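Local coordinates for sporulation-control protein spo0M (Bacillus subtilis, PDB 5CL2) that controls expression of the sporulation gene spo0A and is required for the cell to pass morphological stage 0 of sporulation, at residues P132-V137 with D194-I199; F146-A151 with Q167-V172. All blocks are in the same frame, centred on the assembly; numbering follows the deposited sequence.

Contact 1: P132-V137 with D194-I199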
ATOM      1  N   PRO A 132      -3.036 -17.899  11.263  1.00 66.71           N
ATOM      2  CA  PRO A 132      -3.817 -19.136  11.116  1.00 63.73           C
ATOM      3  C   PRO A 132      -4.469 -19.356   9.741  1.00 65.51           C
ATOM      4  O   PRO A 132      -4.438 -20.488   9.276  1.00 65.23           O
ATOM      5  CB  PRO A 132      -4.889 -18.987  12.192  1.00 64.61           C
ATOM      6  CG  PRO A 132      -4.184 -18.216  13.287  1.00 64.15           C
ATOM      7  CD  PRO A 132      -3.252 -17.258  12.576  1.00 65.02           C
ATOM      8  N   TRP A 133      -5.064 -18.340   9.121  1.00 66.46           N
ATOM      9  CA  TRP A 133      -5.625 -18.521   7.774  1.00 62.96           C
ATOM     10  C   TRP A 133      -4.544 -18.928   6.783  1.00 64.20           C
ATOM     11  O   TRP A 133      -4.774 -19.790   5.925  1.00 65.50           O
ATOM     12  CB  TRP A 133      -6.302 -17.255   7.263  1.00 63.90           C
ATOM     13  CG  TRP A 133      -7.387 -16.698   8.141  1.00 68.56           C
ATOM     14  CD1 TRP A 133      -8.062 -17.344   9.135  1.00 69.92           C
ATOM     15  CD2 TRP A 133      -7.933 -15.378   8.079  1.00 65.04           C
ATOM     16  NE1 TRP A 133      -8.987 -16.502   9.702  1.00 70.77           N
ATOM     17  CE2 TRP A 133      -8.924 -15.287   9.074  1.00 69.60           C
ATOM     18  CE3 TRP A 133      -7.661 -14.256   7.292  1.00 63.51           C
ATOM     19  CZ2 TRP A 133      -9.650 -14.119   9.300  1.00 70.26           C
ATOM     20  CZ3 TRP A 133      -8.379 -13.093   7.521  1.00 70.06           C
ATOM     21  CH2 TRP A 133      -9.366 -13.034   8.512  1.00 69.43           C
ATOM     22  N   ILE A 134      -3.377 -18.285   6.881  1.00 61.54           N
ATOM     23  CA  ILE A 134      -2.263 -18.596   5.997  1.00 57.75           C
ATOM     24  C   ILE A 134      -1.781 -20.005   6.286  1.00 60.51           C
ATOM     25  O   ILE A 134      -1.474 -20.758   5.369  1.00 62.08           O
ATOM     26  CB  ILE A 134      -1.096 -17.618   6.139  1.00 58.26           C
ATOM     27  CG1 ILE A 134      -1.475 -16.241   5.601  1.00 57.55           C
ATOM     28  CG2 ILE A 134       0.132 -18.134   5.385  1.00 53.53           C
ATOM     29  CD1 ILE A 134      -0.355 -15.189   5.785  1.00 49.77           C
ATOM     30  N   GLU A 135      -1.711 -20.365   7.562  1.00 61.77           N
ATOM     31  CA  GLU A 135      -1.261 -21.701   7.929  1.00 63.49           C
ATOM     32  C   GLU A 135      -2.254 -22.768   7.440  1.00 64.46           C
ATOM     33  O   GLU A 135      -1.862 -23.882   7.077  1.00 65.38           O
ATOM     34  CB  GLU A 135      -1.071 -21.787   9.442  1.00 63.62           C
ATOM     35  CG  GLU A 135      -0.367 -23.043   9.920  1.00 68.54           C
ATOM     36  CD  GLU A 135       0.302 -22.835  11.271  1.00 79.27           C
ATOM     37  OE1 GLU A 135      -0.276 -22.125  12.133  1.00 80.61           O
ATOM     38  OE2 GLU A 135       1.412 -23.371  11.472  1.00 84.53           O
ATOM     39  N   ASN A 136      -3.531 -22.400   7.381  1.00 62.37           N
ATOM     40  CA  ASN A 136      -4.550 -23.251   6.790  1.00 62.64           C
ATOM     41  C   ASN A 136      -4.275 -23.437   5.309  1.00 63.98           C
ATOM     42  O   ASN A 136      -4.323 -24.562   4.806  1.00 68.42           O
ATOM     43  CB  ASN A 136      -5.958 -22.665   6.988  1.00 61.82           C
ATOM     44  CG  ASN A 136      -6.473 -22.808   8.415  1.00 65.40           C
ATOM     45  OD1 ASN A 136      -5.823 -23.408   9.272  1.00 65.57           O
ATOM     46  ND2 ASN A 136      -7.640 -22.230   8.680  1.00 64.36           N
ATOM     47  N   VAL A 137      -3.984 -22.341   4.607  1.00 60.62           N
ATOM     48  CA  VAL A 137      -3.691 -22.446   3.178  1.00 62.88           C
ATOM     49  C   VAL A 137      -2.451 -23.313   2.941  1.00 61.26           C
ATOM     50  O   VAL A 137      -2.423 -24.128   2.023  1.00 62.33           O
ATOM     51  CB  VAL A 137      -3.485 -21.070   2.519  1.00 57.34           C
ATOM     52  CG1 VAL A 137      -3.224 -21.239   1.027  1.00 51.16           C
ATOM     53  CG2 VAL A 137      -4.712 -20.196   2.719  1.00 56.97           C
ATOM     54  N   ASP A 194     -10.555  -8.701   6.901  1.00 64.00           N
ATOM     55  CA  ASP A 194     -11.767  -9.482   6.605  1.00 72.35           C
ATOM     56  C   ASP A 194     -11.536 -10.771   5.845  1.00 65.81           C
ATOM     57  O   ASP A 194     -12.467 -11.526   5.599  1.00 68.82           O
ATOM     58  CB  ASP A 194     -12.761  -8.616   5.838  1.00 71.94           C
ATOM     59  CG  ASP A 194     -13.082  -7.350   6.585  1.00 74.35           C
ATOM     60  OD1 ASP A 194     -13.733  -7.462   7.650  1.00 76.45           O
ATOM     61  OD2 ASP A 194     -12.677  -6.260   6.111  1.00 71.30           O
ATOM     62  N   GLY A 195     -10.287 -11.040   5.508  1.00 66.18           N
ATOM     63  CA  GLY A 195      -9.975 -12.201   4.714  1.00 64.14           C
ATOM     64  C   GLY A 195      -8.583 -12.135   4.138  1.00 65.24           C
ATOM     65  O   GLY A 195      -7.692 -11.436   4.647  1.00 63.03           O
ATOM     66  N   LEU A 196      -8.394 -12.876   3.062  1.00 63.67           N
ATOM     67  CA  LEU A 196      -7.064 -13.086   2.531  1.00 59.43           C
ATOM     68  C   LEU A 196      -7.107 -13.215   1.010  1.00 62.81           C
ATOM     69  O   LEU A 196      -7.980 -13.896   0.465  1.00 55.85           O
ATOM     70  CB  LEU A 196      -6.484 -14.329   3.186  1.00 56.16           C
ATOM     71  CG  LEU A 196      -5.067 -14.764   2.909  1.00 60.33           C
ATOM     72  CD1 LEU A 196      -4.522 -15.440   4.135  1.00 56.65           C
ATOM     73  CD2 LEU A 196      -5.124 -15.723   1.766  1.00 61.74           C
ATOM     74  N   GLU A 197      -6.172 -12.570   0.323  1.00 59.34           N
ATOM     75  CA  GLU A 197      -6.064 -12.730  -1.130  1.00 58.19           C
ATOM     76  C   GLU A 197      -4.839 -13.568  -1.517  1.00 56.50           C
ATOM     77  O   GLU A 197      -3.746 -13.355  -0.993  1.00 56.05           O
ATOM     78  CB  GLU A 197      -6.006 -11.355  -1.788  1.00 59.32           C
ATOM     79  CG  GLU A 197      -6.019 -11.348  -3.277  1.00 61.24           C
ATOM     80  CD  GLU A 197      -6.481 -10.015  -3.818  1.00 67.92           C
ATOM     81  OE1 GLU A 197      -6.985  -9.220  -3.008  1.00 76.85           O
ATOM     82  OE2 GLU A 197      -6.379  -9.764  -5.038  1.00 67.90           O
ATOM     83  N   ILE A 198      -5.017 -14.514  -2.433  1.00 54.59           N
ATOM     84  CA  ILE A 198      -3.908 -15.351  -2.894  1.00 50.45           C
ATOM     85  C   ILE A 198      -3.594 -15.121  -4.354  1.00 49.67           C
ATOM     86  O   ILE A 198      -4.496 -15.084  -5.199  1.00 54.20           O
ATOM     87  CB  ILE A 198      -4.178 -16.840  -2.705  1.00 45.88           C
ATOM     88  CG1 ILE A 198      -4.660 -17.112  -1.295  1.00 47.02           C
ATOM     89  CG2 ILE A 198      -2.920 -17.640  -2.953  1.00 47.73           C
ATOM     90  CD1 ILE A 198      -4.603 -18.537  -0.926  1.00 50.72           C
ATOM     91  N   ILE A 199      -2.313 -14.906  -4.636  1.00 48.29           N
ATOM     92  CA  ILE A 199      -1.842 -14.807  -6.006  1.00 47.77           C
ATOM     93  C   ILE A 199      -1.120 -16.109  -6.332  1.00 49.44           C
ATOM     94  O   ILE A 199      -0.278 -16.581  -5.561  1.00 49.81           O
ATOM     95  CB  ILE A 199      -0.935 -13.592  -6.199  1.00 48.40           C
ATOM     96  CG1 ILE A 199      -1.713 -12.310  -5.898  1.00 54.24           C
ATOM     97  CG2 ILE A 199      -0.352 -13.567  -7.593  1.00 48.35           C
ATOM     98  CD1 ILE A 199      -0.850 -11.077  -5.841  1.00 56.48           C
TER
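Trp-133, near the start of the helix, lays the six-membered end of its indole against the backbone where strand 195-202 begins. CZ3 comes to 3.3 Å from Gly-195 CA, and CH2 lies 3.7 Å from Gly-195 N; the ring meets this backbone obliquely. Its CG stands beside the backbone N (chi1 -56°), which carries the indole across to the glycine, while CB stays behind on the helix, 4.0 Å from Leu-196 CD1. At Gly-195 the tryptophan therefore packs directly on main chain.

Ile-134 touches the same methyl from the next position: its CG1 is 3.5 Å from Leu-196 CD1, a tight carbon pair, and the two side chains cross at about a right angle. Leu-196 CD1 is thus shared by Trp-133 and Ile-134, brought up to the helix by a first torsion that sets CG opposite the backbone N (chi1 -176°). One turn after Trp-133, Val-137 meets Ile-198 tip to tip, with CG1 at 3.6 Å and CG2 at 4.0 Å from Ile-198 CD1. Leu-196 and Ile-198, two apart on the strand, present the same face to the helix, and the side chains that meet here are apolar.

The axes of 132-137 and 195-199 come within 9.5 Å at 42°, a helix packed on the face of an antiparallel sheet. Phe-189 of neighbouring strand 185-191 touches Ile-134, Val-137 and Leu-196, Leu-233 of helix 230-234 covers Trp-133 and Leu-196, and Phe-228 of strand 224-229 flanks Ile-198.

Contact 2: F146-A151 with Q167-V172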
ATOM      1  N   PHE A 146       2.088 -30.968  -2.270  1.00 59.00           N
ATOM      2  CA  PHE A 146       3.215 -30.045  -2.388  1.00 53.11           C
ATOM      3  C   PHE A 146       4.057 -30.019  -1.122  1.00 57.59           C
ATOM      4  O   PHE A 146       3.609 -30.456  -0.064  1.00 62.38           O
ATOM      5  CB  PHE A 146       2.732 -28.639  -2.697  1.00 53.07           C
ATOM      6  CG  PHE A 146       2.256 -28.466  -4.079  1.00 48.35           C
ATOM      7  CD1 PHE A 146       0.964 -28.820  -4.427  1.00 55.86           C
ATOM      8  CD2 PHE A 146       3.091 -27.950  -5.048  1.00 48.38           C
ATOM      9  CE1 PHE A 146       0.515 -28.662  -5.729  1.00 51.30           C
ATOM     10  CE2 PHE A 146       2.645 -27.781  -6.349  1.00 47.73           C
ATOM     11  CZ  PHE A 146       1.361 -28.143  -6.684  1.00 50.29           C
ATOM     12  N   ARG A 147       5.283 -29.510  -1.225  1.00 54.46           N
ATOM     13  CA  ARG A 147       6.090 -29.302  -0.027  1.00 57.45           C
ATOM     14  C   ARG A 147       6.687 -27.881  -0.096  1.00 53.39           C
ATOM     15  O   ARG A 147       7.200 -27.464  -1.143  1.00 48.33           O
ATOM     16  CB  ARG A 147       7.172 -30.387   0.085  1.00 56.49           C
ATOM     17  CG  ARG A 147       7.903 -30.427   1.415  1.00 63.13           C
ATOM     18  CD  ARG A 147       9.282 -29.831   1.285  1.00 70.16           C
ATOM     19  NE  ARG A 147       9.862 -30.168  -0.017  1.00 75.89           N
ATOM     20  CZ  ARG A 147      10.903 -29.534  -0.552  1.00 71.86           C
ATOM     21  NH1 ARG A 147      11.481 -28.534   0.100  1.00 67.42           N
ATOM     22  NH2 ARG A 147      11.364 -29.891  -1.742  1.00 71.92           N
ATOM     23  N   LEU A 148       6.606 -27.132   1.005  1.00 53.67           N
ATOM     24  CA  LEU A 148       7.125 -25.760   0.994  1.00 49.10           C
ATOM     25  C   LEU A 148       8.629 -25.783   0.826  1.00 53.21           C
ATOM     26  O   LEU A 148       9.342 -26.420   1.599  1.00 51.82           O
ATOM     27  CB  LEU A 148       6.765 -25.014   2.271  1.00 52.86           C
ATOM     28  CG  LEU A 148       7.331 -23.585   2.302  1.00 53.03           C
ATOM     29  CD1 LEU A 148       6.722 -22.719   1.224  1.00 47.92           C
ATOM     30  CD2 LEU A 148       7.180 -22.934   3.664  1.00 54.03           C
ATOM     31  N   ASN A 149       9.110 -25.101  -0.204  1.00 53.46           N
ATOM     32  CA  ASN A 149      10.529 -25.159  -0.533  1.00 56.53           C
ATOM     33  C   ASN A 149      11.266 -23.910  -0.104  1.00 59.28           C
ATOM     34  O   ASN A 149      12.264 -23.971   0.629  1.00 63.22           O
ATOM     35  CB  ASN A 149      10.746 -25.387  -2.032  1.00 56.80           C
ATOM     36  CG  ASN A 149      12.179 -25.804  -2.349  1.00 56.83           C
ATOM     37  OD1 ASN A 149      12.763 -26.625  -1.646  1.00 52.09           O
ATOM     38  ND2 ASN A 149      12.750 -25.228  -3.394  1.00 57.05           N
ATOM     39  N   GLU A 150      10.783 -22.773  -0.587  1.00 57.08           N
ATOM     40  CA  GLU A 150      11.425 -21.510  -0.275  1.00 53.64           C
ATOM     41  C   GLU A 150      10.399 -20.463   0.088  1.00 57.46           C
ATOM     42  O   GLU A 150       9.221 -20.596  -0.224  1.00 53.31           O
ATOM     43  CB  GLU A 150      12.267 -21.027  -1.462  1.00 50.81           C
ATOM     44  CG  GLU A 150      13.762 -21.082  -1.176  1.00 71.71           C
ATOM     45  CD  GLU A 150      14.133 -20.221   0.022  1.00 64.94           C
ATOM     46  OE1 GLU A 150      13.783 -19.024   0.037  1.00 71.96           O
ATOM     47  OE2 GLU A 150      14.678 -20.764   0.995  1.00 68.13           O
ATOM     48  N   ALA A 151      10.836 -19.454   0.824  1.00 50.38           N
ATOM     49  CA  ALA A 151      10.013 -18.280   1.084  1.00 51.03           C
ATOM     50  C   ALA A 151      10.954 -17.106   1.172  1.00 55.02           C
ATOM     51  O   ALA A 151      12.020 -17.214   1.790  1.00 59.49           O
ATOM     52  CB  ALA A 151       9.207 -18.428   2.347  1.00 52.88           C
ATOM     53  N   GLN A 167       5.887 -11.212   0.113  1.00 43.42           N
ATOM     54  CA  GLN A 167       6.494 -12.475   0.496  1.00 46.80           C
ATOM     55  C   GLN A 167       6.019 -13.570  -0.479  1.00 47.75           C
ATOM     56  O   GLN A 167       4.836 -13.849  -0.594  1.00 45.51           O
ATOM     57  CB  GLN A 167       6.174 -12.856   1.946  1.00 45.45           C
ATOM     58  CG  GLN A 167       6.915 -14.116   2.367  1.00 49.59           C
ATOM     59  CD  GLN A 167       6.944 -14.370   3.876  1.00 48.75           C
ATOM     60  OE1 GLN A 167       5.986 -14.092   4.599  1.00 43.87           O
ATOM     61  NE2 GLN A 167       8.059 -14.917   4.347  1.00 45.66           N
ATOM     62  N   GLU A 168       6.967 -14.164  -1.188  1.00 48.60           N
ATOM     63  CA  GLU A 168       6.698 -15.203  -2.164  1.00 48.37           C
ATOM     64  C   GLU A 168       7.030 -16.578  -1.578  1.00 48.61           C
ATOM     65  O   GLU A 168       8.177 -16.834  -1.168  1.00 48.34           O
ATOM     66  CB  GLU A 168       7.510 -14.960  -3.435  1.00 48.58           C
ATOM     67  CG  GLU A 168       7.236 -15.961  -4.568  1.00 50.80           C
ATOM     68  CD  GLU A 168       7.991 -15.602  -5.835  1.00 52.87           C
ATOM     69  OE1 GLU A 168       8.546 -14.485  -5.899  1.00 58.35           O
ATOM     70  OE2 GLU A 168       8.030 -16.423  -6.775  1.00 55.45           O
ATOM     71  N   PHE A 169       6.001 -17.428  -1.503  1.00 52.31           N
ATOM     72  CA  PHE A 169       6.134 -18.821  -1.067  1.00 50.14           C
ATOM     73  C   PHE A 169       6.260 -19.739  -2.276  1.00 53.03           C
ATOM     74  O   PHE A 169       5.400 -19.727  -3.158  1.00 47.57           O
ATOM     75  CB  PHE A 169       4.937 -19.248  -0.207  1.00 47.35           C
ATOM     76  CG  PHE A 169       4.834 -18.492   1.086  1.00 51.45           C
ATOM     77  CD1 PHE A 169       4.285 -17.230   1.115  1.00 47.97           C
ATOM     78  CD2 PHE A 169       5.312 -19.032   2.262  1.00 52.01           C
ATOM     79  CE1 PHE A 169       4.206 -16.512   2.299  1.00 55.68           C
ATOM     80  CE2 PHE A 169       5.233 -18.321   3.444  1.00 57.70           C
ATOM     81  CZ  PHE A 169       4.686 -17.055   3.457  1.00 52.42           C
ATOM     82  N   GLU A 170       7.327 -20.532  -2.318  1.00 50.90           N
ATOM     83  CA  GLU A 170       7.566 -21.468  -3.417  1.00 52.09           C
ATOM     84  C   GLU A 170       7.492 -22.909  -2.926  1.00 52.67           C
ATOM     85  O   GLU A 170       8.203 -23.306  -1.990  1.00 51.26           O
ATOM     86  CB  GLU A 170       8.919 -21.212  -4.069  1.00 53.39           C
ATOM     87  CG  GLU A 170       9.316 -22.249  -5.090  1.00 54.98           C
ATOM     88  CD  GLU A 170      10.806 -22.228  -5.340  1.00 67.01           C
ATOM     89  OE1 GLU A 170      11.342 -21.113  -5.545  1.00 69.82           O
ATOM     90  OE2 GLU A 170      11.439 -23.311  -5.340  1.00 66.76           O
ATOM     91  N   PHE A 171       6.583 -23.658  -3.549  1.00 50.07           N
ATOM     92  CA  PHE A 171       6.316 -25.051  -3.253  1.00 49.19           C
ATOM     93  C   PHE A 171       6.828 -25.939  -4.373  1.00 47.87           C
ATOM     94  O   PHE A 171       6.815 -25.542  -5.548  1.00 48.87           O
ATOM     95  CB  PHE A 171       4.825 -25.306  -3.096  1.00 50.24           C
ATOM     96  CG  PHE A 171       4.162 -24.484  -2.041  1.00 49.94           C
ATOM     97  CD1 PHE A 171       3.746 -23.194  -2.319  1.00 48.99           C
ATOM     98  CD2 PHE A 171       3.883 -25.022  -0.804  1.00 48.68           C
ATOM     99  CE1 PHE A 171       3.105 -22.447  -1.374  1.00 48.71           C
ATOM    100  CE2 PHE A 171       3.240 -24.272   0.156  1.00 51.41           C
ATOM    101  CZ  PHE A 171       2.847 -22.987  -0.132  1.00 50.56           C
ATOM    102  N   VAL A 172       7.201 -27.162  -4.013  1.00 48.51           N
ATOM    103  CA  VAL A 172       7.663 -28.156  -4.963  1.00 50.14           C
ATOM    104  C   VAL A 172       6.649 -29.315  -4.991  1.00 49.54           C
ATOM    105  O   VAL A 172       6.140 -29.729  -3.938  1.00 49.27           O
ATOM    106  CB  VAL A 172       9.077 -28.669  -4.565  1.00 49.51           C
ATOM    107  CG1 VAL A 172       9.480 -29.874  -5.372  1.00 57.43           C
ATOM    108  CG2 VAL A 172      10.093 -27.577  -4.738  1.00 57.39           C
TER
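Asn-149 lies alongside Glu-170 and crosses Val-172 at a slant, placed there by a CG opposite the backbone N (chi1 -165°). Its CB is 3.3 Å from Glu-170 O and 3.5 Å from Val-172 CG2, and CG keeps to the same methyl. At the tip ND2 donates to Glu-170 OE2 (3.0 Å, 169° at the hydrogen), the acceptor lying in the amide plane but met from above the carboxylate plane, while OD1 accepts from Arg-147 NH1 at 2.9 Å. Glu-170 OE1 forms a salt bridge with Arg-205.

Here the antiparallel hairpin of strands 146-155 and 165-173 carries a classic beta bulge, Asn-149 and Glu-150 together facing Glu-170. Both N atoms bond to Glu-170 O, at 2.7 Å from Asn-149 N and 3.0 Å from Glu-150 N. With an alanine here, Glu-170 OE2 and Arg-147 NH1 would probably lose their amide partner, and Val-172 CG2 its contact with CG.

On the other face Leu-148 CD1 sits over the Phe-171 ring, 4.1 Å from its centroid in a CH-pi contact, and at the edge of the Phe-169 ring. Phe-146 CD2 rests 3.7 Å from Phe-171 CB, the side chains at about a right angle.

Both contacts build on one five-stranded antiparallel sheet. Contact 1 is buried throughout and places a helix on its face by apolar side chains and one indole resting on main chain; contact 2 pairs the outermost strand of the sheet in this chain with its neighbour, chiefly through backbone bonds, and is only partly buried. Its two faces differ: Phe-171 turns to Leu-138 and Ile-141, further along the helix of contact 1, whereas Arg-147, Asn-149 and Glu-170 form a polar network on the other side. Phe-189, a neighbour of contact 1, also meets the ring of Phe-169 edge-to-face. The centres are about 15 Å apart, and contact 2 is nested within the chain loop closed by contact 1.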